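PDB 1V2A: glutathione transferase gst1-6 from Anopheles dirus, which probably catalyses the conjugation of glutathione to electrophilic halogenated substrates, releasing a halide ion and a proton, and works as a homodimer in detoxification. Local coordinates for residues Thr50-Val55 against Tyr65-Tyr70; Ser90-Arg95 against His149-Asp154; Leu45-Thr50 against Val60-Tyr65. One frame throughout, in Å; residues are numbered along the deposited sequence.

Interaction 1 of 3, residues Thr50-Val55 against Tyr65-Tyr70; sequences TIPTLV and YAIVLY. With GTS (glutathione sulfonic acid), chain F.
I67 of helix 64-75 spreads its two branches over P52 and L54. Its CD1 methyl does the closest touching, 3.8 Å from P52 CB and 3.5 Å from the backbone N of L54; the extended chain beyond CG1 (chi2 177°) carries it to the strand. The other branch, CG2, meets L54 CD2 at 3.7 Å, so a two-armed isoleucine serves both neighbours. L54 CD2 also lies obliquely to the Y70 ring, 3.8 Å from Y70 CD2, with the two side chains nearly at right angles. Beyond this apolar shell, V61 of strand 59-62 also packs on I67. P52 follows a cis peptide bond, and just before it the extended I51 turns its backbone to the bound glutathione sulfonic acid (GTS): I51 N gives to GTS O2 at 2.7 Å, and I51 O accepts from GTS N2 at 2.8 Å. Y65, at the ligand end of the helix, stacks on F97 of the second subunit. A cis-proline loop that reads out a peptide ligand by backbone pairing, backed by a helix, is the hallmark of the thioredoxin-like glutathione site of glutathione transferases.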
loop_
_atom_site.group_PDB
_atom_site.type_symbol
_atom_site.label_atom_id
_atom_site.label_comp_id
_atom_site.label_asym_id
_atom_site.label_seq_id
_atom_site.Cartn_x
_atom_site.Cartn_y
_atom_site.Cartn_z
ATOM N N THR B 50 -0.873 11.721 10.289
ATOM C CA THR B 50 0.108 10.663 10.439
ATOM C C THR B 50 1.403 11.174 9.844
ATOM O O THR B 50 1.382 12.005 8.945
ATOM C CB THR B 50 -0.280 9.406 9.660
ATOM O OG1 THR B 50 -0.145 9.659 8.255
ATOM C CG2 THR B 50 -1.714 9.011 9.967
ATOM N N ILE B 51 2.530 10.704 10.365
ATOM C CA ILE B 51 3.821 11.100 9.828
ATOM C C ILE B 51 4.358 9.859 9.135
ATOM O O ILE B 51 4.085 8.733 9.558
ATOM C CB ILE B 51 4.796 11.565 10.936
ATOM C CG1 ILE B 51 4.856 10.534 12.063
ATOM C CG2 ILE B 51 4.356 12.904 11.475
ATOM C CD1 ILE B 51 5.718 10.967 13.251
ATOM N N PRO B 52 5.136 10.036 8.065
ATOM C CA PRO B 52 5.552 11.305 7.475
ATOM C C PRO B 52 4.470 12.084 6.738
ATOM O O PRO B 52 3.551 11.508 6.170
ATOM C CB PRO B 52 6.677 10.883 6.545
ATOM C CG PRO B 52 6.190 9.560 6.057
ATOM C CD PRO B 52 5.691 8.900 7.307
ATOM N N THR B 53 4.609 13.406 6.757
ATOM C CA THR B 53 3.701 14.323 6.073
ATOM C C THR B 53 4.579 15.407 5.468
ATOM O O THR B 53 5.278 16.109 6.195
ATOM C CB THR B 53 2.712 15.001 7.034
ATOM O OG1 THR B 53 1.768 14.038 7.506
ATOM C CG2 THR B 53 1.955 16.107 6.322
ATOM N N LEU B 54 4.542 15.534 4.146
ATOM C CA LEU B 54 5.339 16.529 3.435
ATOM C C LEU B 54 4.462 17.719 3.037
ATOM O O LEU B 54 3.249 17.577 2.921
ATOM C CB LEU B 54 5.946 15.895 2.180
ATOM C CG LEU B 54 6.810 16.753 1.246
ATOM C CD1 LEU B 54 8.092 17.141 1.958
ATOM C CD2 LEU B 54 7.133 15.980 -0.033
ATOM N N VAL B 55 5.073 18.889 2.849
ATOM C CA VAL B 55 4.343 20.088 2.436
ATOM C C VAL B 55 5.230 20.927 1.510
ATOM O O VAL B 55 5.967 21.795 1.960
ATOM C CB VAL B 55 3.906 20.949 3.660
ATOM C CG1 VAL B 55 3.020 22.103 3.195
ATOM C CG2 VAL B 55 3.140 20.088 4.666
ATOM N N TYR B 65 5.140 6.441 1.015
ATOM C CA TYR B 65 5.242 5.992 -0.365
ATOM C C TYR B 65 4.825 7.071 -1.353
ATOM O O TYR B 65 5.433 7.216 -2.410
ATOM C CB TYR B 65 4.386 4.747 -0.563
ATOM C CG TYR B 65 4.653 3.692 0.473
ATOM C CD1 TYR B 65 3.983 3.699 1.687
ATOM C CD2 TYR B 65 5.603 2.699 0.253
ATOM C CE1 TYR B 65 4.254 2.737 2.666
ATOM C CE2 TYR B 65 5.883 1.731 1.228
ATOM C CZ TYR B 65 5.205 1.763 2.429
ATOM O OH TYR B 65 5.513 0.854 3.412
ATOM N N ALA B 66 3.788 7.818 -1.008
ATOM C CA ALA B 66 3.314 8.877 -1.880
ATOM C C ALA B 66 4.335 10.015 -1.838
ATOM O O ALA B 66 4.622 10.626 -2.864
ATOM C CB ALA B 66 1.927 9.361 -1.430
ATOM N N ILE B 67 4.895 10.285 -0.659
ATOM C CA ILE B 67 5.902 11.338 -0.535
ATOM C C ILE B 67 7.129 10.958 -1.357
ATOM O O ILE B 67 7.645 11.766 -2.133
ATOM C CB ILE B 67 6.332 11.551 0.932
ATOM C CG1 ILE B 67 5.154 12.114 1.732
ATOM C CG2 ILE B 67 7.547 12.488 0.988
ATOM C CD1 ILE B 67 5.427 12.307 3.197
ATOM N N VAL B 68 7.587 9.723 -1.185
ATOM C CA VAL B 68 8.741 9.230 -1.922
ATOM C C VAL B 68 8.553 9.412 -3.422
ATOM O O VAL B 68 9.313 10.126 -4.062
ATOM C CB VAL B 68 9.002 7.728 -1.629
ATOM C CG1 VAL B 68 10.008 7.168 -2.608
ATOM C CG2 VAL B 68 9.535 7.564 -0.212
ATOM N N LEU B 69 7.535 8.767 -3.979
ATOM C CA LEU B 69 7.270 8.853 -5.413
ATOM C C LEU B 69 7.095 10.289 -5.911
ATOM O O LEU B 69 7.407 10.599 -7.057
ATOM C CB LEU B 69 6.034 8.030 -5.769
ATOM C CG LEU B 69 6.093 6.543 -5.421
ATOM C CD1 LEU B 69 4.830 5.874 -5.952
ATOM C CD2 LEU B 69 7.331 5.901 -6.033
ATOM N N TYR B 70 6.596 11.159 -5.045
ATOM C CA TYR B 70 6.402 12.556 -5.393
ATOM C C TYR B 70 7.744 13.285 -5.561
ATOM O O TYR B 70 7.958 13.980 -6.552
ATOM C CB TYR B 70 5.579 13.253 -4.304
ATOM C CG TYR B 70 5.540 14.759 -4.435
ATOM C CD1 TYR B 70 4.643 15.382 -5.299
ATOM C CD2 TYR B 70 6.408 15.562 -3.696
ATOM C CE1 TYR B 70 4.607 16.774 -5.417
ATOM C CE2 TYR B 70 6.383 16.953 -3.810
ATOM C CZ TYR B 70 5.481 17.550 -4.667
ATOM O OH TYR B 70 5.442 18.921 -4.761
HETATM N N1 GTS F . 1.395 4.251 5.821
HETATM C CA1 GTS F . 1.882 5.396 6.537
HETATM C C1 GTS F . 3.108 5.848 5.784
HETATM O O11 GTS F . 3.354 7.039 5.786
HETATM O O12 GTS F . 3.802 5.018 5.179
HETATM C CB1 GTS F . 2.175 4.967 7.956
HETATM C CG1 GTS F . 2.703 6.097 8.862
HETATM C CD1 GTS F . 2.240 5.931 10.301
HETATM O OE1 GTS F . 1.511 4.992 10.657
HETATM N N2 GTS F . 2.701 6.874 11.120
HETATM C CA2 GTS F . 2.368 6.863 12.549
HETATM C C2 GTS F . 1.502 8.034 12.872
HETATM O O2 GTS F . 1.736 9.145 12.379
HETATM C CB2 GTS F . 3.569 6.978 13.483
HETATM S SG2 GTS F . 4.838 5.671 13.440
HETATM O O1S GTS F . 5.451 5.528 12.159
HETATM O O2S GTS F . 5.817 6.050 14.393
HETATM O O3S GTS F . 4.268 4.405 13.805
HETATM N N3 GTS F . 0.512 7.769 13.712
HETATM C CA3 GTS F . -0.395 8.802 14.123
HETATM C C3 GTS F . -1.810 8.376 13.972
HETATM O O31 GTS F . -2.650 9.192 14.320
HETATM O O32 GTS F . -2.042 7.241 13.527
#

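Interaction 2 of 3, residues Ser90-Arg95 against His149-Asp154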
loop_
_atom_site.group_PDB
_atom_site.type_symbol
_atom_site.label_atom_id
_atom_site.label_comp_id
_atom_site.label_asym_id
_atom_site.label_seq_id
_atom_site.Cartn_x
_atom_site.Cartn_y
_atom_site.Cartn_z
ATOM N N SER B 90 6.505 -2.012 -12.818
ATOM C CA SER B 90 5.494 -2.879 -12.226
ATOM C C SER B 90 6.090 -3.650 -11.056
ATOM O O SER B 90 5.413 -3.885 -10.059
ATOM C CB SER B 90 4.904 -3.856 -13.262
ATOM O OG SER B 90 5.882 -4.720 -13.813
ATOM N N VAL B 91 7.360 -4.021 -11.164
ATOM C CA VAL B 91 8.007 -4.762 -10.083
ATOM C C VAL B 91 8.214 -3.847 -8.877
ATOM O O VAL B 91 7.941 -4.230 -7.741
ATOM C CB VAL B 91 9.374 -5.323 -10.511
ATOM C CG1 VAL B 91 9.823 -6.378 -9.515
ATOM C CG2 VAL B 91 9.291 -5.906 -11.911
ATOM N N VAL B 92 8.694 -2.635 -9.139
ATOM C CA VAL B 92 8.928 -1.656 -8.088
ATOM C C VAL B 92 7.604 -1.413 -7.385
ATOM O O VAL B 92 7.505 -1.545 -6.162
ATOM C CB VAL B 92 9.461 -0.322 -8.677
ATOM C CG1 VAL B 92 9.758 0.664 -7.563
ATOM C CG2 VAL B 92 10.730 -0.580 -9.483
ATOM N N ASN B 93 6.577 -1.079 -8.160
ATOM C CA ASN B 93 5.260 -0.838 -7.581
ATOM C C ASN B 93 4.787 -2.018 -6.762
ATOM O O ASN B 93 4.296 -1.842 -5.645
ATOM C CB ASN B 93 4.227 -0.541 -8.663
ATOM C CG ASN B 93 4.276 0.894 -9.121
ATOM O OD1 ASN B 93 4.909 1.736 -8.486
ATOM N ND2 ASN B 93 3.597 1.187 -10.217
ATOM N N GLN B 94 4.930 -3.222 -7.310
ATOM C CA GLN B 94 4.502 -4.417 -6.597
ATOM C C GLN B 94 5.275 -4.586 -5.293
ATOM O O GLN B 94 4.678 -4.879 -4.254
ATOM C CB GLN B 94 4.668 -5.656 -7.472
ATOM C CG GLN B 94 4.312 -6.955 -6.761
ATOM C CD GLN B 94 5.488 -7.552 -6.013
ATOM O OE1 GLN B 94 5.431 -7.765 -4.799
ATOM N NE2 GLN B 94 6.570 -7.825 -6.741
ATOM N N ARG B 95 6.593 -4.394 -5.341
ATOM C CA ARG B 95 7.413 -4.533 -4.143
ATOM C C ARG B 95 7.027 -3.480 -3.097
ATOM O O ARG B 95 7.164 -3.715 -1.891
ATOM C CB ARG B 95 8.904 -4.381 -4.464
ATOM C CG ARG B 95 9.450 -5.227 -5.613
ATOM C CD ARG B 95 9.367 -6.726 -5.393
ATOM N NE ARG B 95 10.463 -7.412 -6.072
ATOM C CZ ARG B 95 10.391 -8.635 -6.593
ATOM N NH1 ARG B 95 9.260 -9.327 -6.529
ATOM N NH2 ARG B 95 11.457 -9.174 -7.166
ATOM N N HIS B 149 19.302 -2.607 -10.138
ATOM C CA HIS B 149 19.897 -1.427 -9.528
ATOM C C HIS B 149 18.942 -0.881 -8.463
ATOM O O HIS B 149 17.766 -1.229 -8.432
ATOM C CB HIS B 149 20.191 -0.340 -10.580
ATOM C CG HIS B 149 18.966 0.317 -11.133
ATOM N ND1 HIS B 149 18.243 -0.214 -12.179
ATOM C CD2 HIS B 149 18.298 1.427 -10.740
ATOM C CE1 HIS B 149 17.178 0.537 -12.402
ATOM N NE2 HIS B 149 17.188 1.540 -11.542
ATOM N N LEU B 150 19.461 -0.015 -7.599
ATOM C CA LEU B 150 18.672 0.581 -6.529
ATOM C C LEU B 150 17.481 1.391 -7.048
ATOM O O LEU B 150 17.579 2.092 -8.052
ATOM C CB LEU B 150 19.565 1.489 -5.683
ATOM C CG LEU B 150 18.982 2.103 -4.413
ATOM C CD1 LEU B 150 19.369 1.246 -3.208
ATOM C CD2 LEU B 150 19.526 3.517 -4.243
ATOM N N THR B 151 16.358 1.288 -6.347
ATOM C CA THR B 151 15.150 2.024 -6.695
ATOM C C THR B 151 14.498 2.440 -5.379
ATOM O O THR B 151 15.020 2.146 -4.304
ATOM C CB THR B 151 14.148 1.153 -7.505
ATOM O OG1 THR B 151 13.679 0.062 -6.703
ATOM C CG2 THR B 151 14.812 0.600 -8.754
ATOM N N VAL B 152 13.367 3.127 -5.458
ATOM C CA VAL B 152 12.667 3.544 -4.254
ATOM C C VAL B 152 12.203 2.337 -3.449
ATOM O O VAL B 152 11.847 2.460 -2.274
ATOM C CB VAL B 152 11.448 4.399 -4.603
ATOM C CG1 VAL B 152 11.908 5.712 -5.206
ATOM C CG2 VAL B 152 10.575 3.665 -5.587
ATOM N N ALA B 153 12.198 1.170 -4.089
ATOM C CA ALA B 153 11.778 -0.058 -3.433
ATOM C C ALA B 153 12.780 -0.426 -2.360
ATOM O O ALA B 153 12.415 -0.767 -1.237
ATOM C CB ALA B 153 11.678 -1.180 -4.442
ATOM N N ASP B 154 14.052 -0.349 -2.722
ATOM C CA ASP B 154 15.134 -0.681 -1.818
ATOM C C ASP B 154 15.127 0.220 -0.595
ATOM O O ASP B 154 15.280 -0.255 0.528
ATOM C CB ASP B 154 16.461 -0.553 -2.554
ATOM C CG ASP B 154 16.594 -1.555 -3.673
ATOM O OD1 ASP B 154 16.803 -2.746 -3.369
ATOM O OD2 ASP B 154 16.483 -1.157 -4.853
#
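V92 has chi1 -177°, which swings CG1 out from helix 86-115 onto the first residues of the helix that begins at V152. There it meets V152 CG2 at 3.7 Å and A153 CB at 4.1 Å. The two valine side chains cross at about a right angle. T151 and V92 reach toward each other tip to tip, and a chi1 of 64° puts T151 OG1 where it meets both V92 methyls, each 4.1 Å away, and the N-H of A153. The small A153 lets the backbones come close, its CB touching the aliphatic base of R95 at CB, 4.2 Å away. Beyond CB the arginine leads off elsewhere: its NE donates to A145 O, its NH2 forms a salt bridge with E141, and V91 CG1 lies over one face of the guanidinium.

The hydroxyl that faces V92 also works for its own helix. T151 OG1 accepts from A153 N at 3.2 Å, while D154 OD2 uses its anti lone pair to accept from T151 N at 2.9 Å. Threonine and aspartate thus satisfy amide N-H groups at the helix start, and D154 OD1 has further partners in A145 N and W180 NE1. On another flank V152 packs against V68, L69 and V72 of helix 64-75, linking this junction to the thioredoxin-like domain. T151 and D154 form a capping box, the threonine hydroxyl here taking the N-H of A153; this N-capping motif is familiar at this helix in the all-helical C-terminal domain of glutathione transferases, here packed against the long helix 86-115.

Interaction 3 of 3, residues Leu45-Thr50 against Val60-Tyr65; sequences LNPQHT and VVWESY. With GTS (glutathione sulfonic acid), chain F.
L45 and N46 run beside V60 and W62, the CA atoms of L45 and V60 being 6.7 Å apart. The first segment then folds into a type I turn from N46 to H49. The second leaves its strand at W62 and enters a helix at S64 through E63, whose positive phi of 92° is unusual for any residue but glycine.

Among the side chains, W62 dominates. Its flat indole receives the N46 amide over one face, the planes 25° apart, while the Q48 amide stands at the ring edge, turned 89° to it. P47 CD adds an apolar touch at W62 CH2, 3.8 Å away. A broad aromatic suits this place because it offers both a face and an edge to the turn. Earlier in the strand, V60 sets CG1 3.2 Å from L45 O.

One water joins T50, E63 and the bound glutathione sulfonic acid (GTS): it accepts from T50 OG1 and from E63 N and donates to GTS O11. The ligand is held directly as well. The E63 chain bends at chi2, which brings its carboxylate back to the ligand, and OE1 accepts from GTS N1 at 2.8 Å. S64 N donates to GTS O11 at 2.7 Å, and S64 OG donates to GTS O12, also at 2.7 Å. The alpha-carboxylate of the gamma-glutamyl residue thus sits at the start of helix 64-75, where the helix end would probably favour its negative charge, while the E63 carboxylate probably complements the charge of the amino group. Together these groups read both the amino group and the carboxylate of the gamma-glutamyl residue. Glutathione is probably recognised in the same way, by polar, partly water-mediated bonds that depend on the strand-to-helix turn.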
loop_
_atom_site.group_PDB
_atom_site.type_symbol
_atom_site.label_atom_id
_atom_site.label_comp_id
_atom_site.label_asym_id
_atom_site.label_seq_id
_atom_site.Cartn_x
_atom_site.Cartn_y
_atom_site.Cartn_z
ATOM N N LEU B 45 -3.343 20.058 8.187
ATOM C CA LEU B 45 -2.632 19.838 6.931
ATOM C C LEU B 45 -2.891 18.440 6.370
ATOM O O LEU B 45 -2.986 18.257 5.158
ATOM C CB LEU B 45 -1.133 20.038 7.149
ATOM C CG LEU B 45 -0.752 21.401 7.733
ATOM C CD1 LEU B 45 0.726 21.417 8.075
ATOM C CD2 LEU B 45 -1.100 22.505 6.743
ATOM N N ASN B 46 -2.996 17.462 7.268
ATOM C CA ASN B 46 -3.252 16.059 6.915
ATOM C C ASN B 46 -4.380 15.542 7.806
ATOM O O ASN B 46 -4.161 15.163 8.952
ATOM C CB ASN B 46 -1.986 15.218 7.132
ATOM C CG ASN B 46 -2.230 13.717 6.967
ATOM O OD1 ASN B 46 -1.325 12.901 7.190
ATOM N ND2 ASN B 46 -3.443 13.349 6.577
ATOM N N PRO B 47 -5.605 15.511 7.280
ATOM C CA PRO B 47 -6.763 15.043 8.043
ATOM C C PRO B 47 -6.577 13.690 8.709
ATOM O O PRO B 47 -7.349 13.323 9.593
ATOM C CB PRO B 47 -7.875 15.033 7.002
ATOM C CG PRO B 47 -7.128 14.742 5.729
ATOM C CD PRO B 47 -5.945 15.657 5.856
ATOM N N GLN B 48 -5.563 12.945 8.279
ATOM C CA GLN B 48 -5.299 11.631 8.859
ATOM C C GLN B 48 -4.304 11.785 9.996
ATOM O O GLN B 48 -4.184 10.917 10.854
ATOM C CB GLN B 48 -4.743 10.669 7.796
ATOM C CG GLN B 48 -4.603 9.230 8.283
ATOM C CD GLN B 48 -4.501 8.215 7.152
ATOM O OE1 GLN B 48 -4.640 7.007 7.373
ATOM N NE2 GLN B 48 -4.262 8.699 5.935
ATOM N N HIS B 49 -3.603 12.914 9.985
ATOM C CA HIS B 49 -2.599 13.256 10.982
ATOM C C HIS B 49 -1.648 12.109 11.295
ATOM O O HIS B 49 -1.615 11.588 12.406
ATOM C CB HIS B 49 -3.262 13.786 12.270
ATOM C CG HIS B 49 -4.217 12.827 12.915
ATOM N ND1 HIS B 49 -3.810 11.650 13.508
ATOM C CD2 HIS B 49 -5.560 12.882 13.076
ATOM C CE1 HIS B 49 -4.860 11.024 14.008
ATOM N NE2 HIS B 49 -5.934 11.749 13.758
ATOM N N THR B 50 -0.873 11.721 10.289
ATOM C CA THR B 50 0.108 10.663 10.439
ATOM C C THR B 50 1.403 11.174 9.844
ATOM O O THR B 50 1.382 12.005 8.945
ATOM C CB THR B 50 -0.280 9.406 9.660
ATOM O OG1 THR B 50 -0.145 9.659 8.255
ATOM C CG2 THR B 50 -1.714 9.011 9.967
ATOM N N VAL B 60 0.327 19.605 0.034
ATOM C CA VAL B 60 0.464 18.597 1.082
ATOM C C VAL B 60 0.507 17.168 0.547
ATOM O O VAL B 60 -0.190 16.845 -0.405
ATOM C CB VAL B 60 -0.695 18.710 2.088
ATOM C CG1 VAL B 60 -0.580 17.628 3.137
ATOM C CG2 VAL B 60 -0.667 20.082 2.750
ATOM N N VAL B 61 1.320 16.316 1.176
ATOM C CA VAL B 61 1.448 14.916 0.762
ATOM C C VAL B 61 1.752 13.962 1.918
ATOM O O VAL B 61 2.660 14.211 2.706
ATOM C CB VAL B 61 2.583 14.749 -0.274
ATOM C CG1 VAL B 61 2.630 13.326 -0.758
ATOM C CG2 VAL B 61 2.371 15.709 -1.446
ATOM N N TRP B 62 0.999 12.871 2.039
ATOM C CA TRP B 62 1.312 11.927 3.103
ATOM C C TRP B 62 1.320 10.495 2.606
ATOM O O TRP B 62 0.872 10.213 1.500
ATOM C CB TRP B 62 0.406 12.129 4.333
ATOM C CG TRP B 62 -1.001 11.652 4.251
ATOM C CD1 TRP B 62 -1.475 10.434 4.640
ATOM C CD2 TRP B 62 -2.138 12.409 3.825
ATOM N NE1 TRP B 62 -2.842 10.390 4.493
ATOM C CE2 TRP B 62 -3.275 11.591 3.997
ATOM C CE3 TRP B 62 -2.309 13.708 3.329
ATOM C CZ2 TRP B 62 -4.562 12.019 3.672
ATOM C CZ3 TRP B 62 -3.590 14.135 3.006
ATOM C CH2 TRP B 62 -4.700 13.295 3.185
ATOM N N GLU B 63 1.858 9.605 3.436
ATOM C CA GLU B 63 2.054 8.194 3.124
ATOM C C GLU B 63 3.470 8.220 2.567
ATOM O O GLU B 63 3.698 8.715 1.458
ATOM C CB GLU B 63 1.110 7.663 2.030
ATOM C CG GLU B 63 -0.302 7.259 2.459
ATOM C CD GLU B 63 -0.331 6.148 3.496
ATOM O OE1 GLU B 63 0.457 5.181 3.393
ATOM O OE2 GLU B 63 -1.164 6.242 4.413
ATOM N N SER B 64 4.409 7.707 3.354
ATOM C CA SER B 64 5.813 7.647 2.993
ATOM C C SER B 64 6.023 7.279 1.528
ATOM O O SER B 64 6.964 7.737 0.878
ATOM C CB SER B 64 6.522 6.619 3.890
ATOM O OG SER B 64 5.999 5.303 3.711
ATOM N N TYR B 65 5.140 6.441 1.015
ATOM C CA TYR B 65 5.242 5.992 -0.365
ATOM C C TYR B 65 4.825 7.071 -1.353
ATOM O O TYR B 65 5.433 7.216 -2.410
ATOM C CB TYR B 65 4.386 4.747 -0.563
ATOM C CG TYR B 65 4.653 3.692 0.473
ATOM C CD1 TYR B 65 3.983 3.699 1.687
ATOM C CD2 TYR B 65 5.603 2.699 0.253
ATOM C CE1 TYR B 65 4.254 2.737 2.666
ATOM C CE2 TYR B 65 5.883 1.731 1.228
ATOM C CZ TYR B 65 5.205 1.763 2.429
ATOM O OH TYR B 65 5.513 0.854 3.412
HETATM N N1 GTS F . 1.395 4.251 5.821
HETATM C CA1 GTS F . 1.882 5.396 6.537
HETATM C C1 GTS F . 3.108 5.848 5.784
HETATM O O11 GTS F . 3.354 7.039 5.786
HETATM O O12 GTS F . 3.802 5.018 5.179
HETATM C CB1 GTS F . 2.175 4.967 7.956
HETATM C CG1 GTS F . 2.703 6.097 8.862
HETATM C CD1 GTS F . 2.240 5.931 10.301
HETATM O OE1 GTS F . 1.511 4.992 10.657
HETATM N N2 GTS F . 2.701 6.874 11.120
HETATM C CA2 GTS F . 2.368 6.863 12.549
HETATM C C2 GTS F . 1.502 8.034 12.872
HETATM O O2 GTS F . 1.736 9.145 12.379
HETATM C CB2 GTS F . 3.569 6.978 13.483
HETATM S SG2 GTS F . 4.838 5.671 13.440
HETATM O O1S GTS F . 5.451 5.528 12.159
HETATM O O2S GTS F . 5.817 6.050 14.393
HETATM O O3S GTS F . 4.268 4.405 13.805
HETATM N N3 GTS F . 0.512 7.769 13.712
HETATM C CA3 GTS F . -0.395 8.802 14.123
HETATM C C3 GTS F . -1.810 8.376 13.972
HETATM O O31 GTS F . -2.650 9.192 14.320
HETATM O O32 GTS F . -2.042 7.241 13.527
HETATM O O HOH W 1 -1.006 7.121 6.692
HETATM O O HOH W 2 2.078 9.307 6.584
#

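Overall arrangement
Interactions 1 and 3 are close neighbours, their centres about 6 Å apart, and both belong to the thioredoxin-like N-terminal domain. Their segments alternate along the chain, share T50 and Y65, use adjacent strands 53-56 and 59-62 and helix 64-75, and both touch the same glutathione sulfonic acid. Interaction 2 comes later in sequence, in the helical C-terminal domain, its centre about 17 Å from that of interaction 1 and 22 Å from that of interaction 3. It still touches interaction 1, V68 CG1 lying 3.5 Å from V152 CG1, so helix 64-75 links the ligand site to the C-terminal helices. All three contacts also reach the second subunit, placing site and domain junction beside the dimer interface.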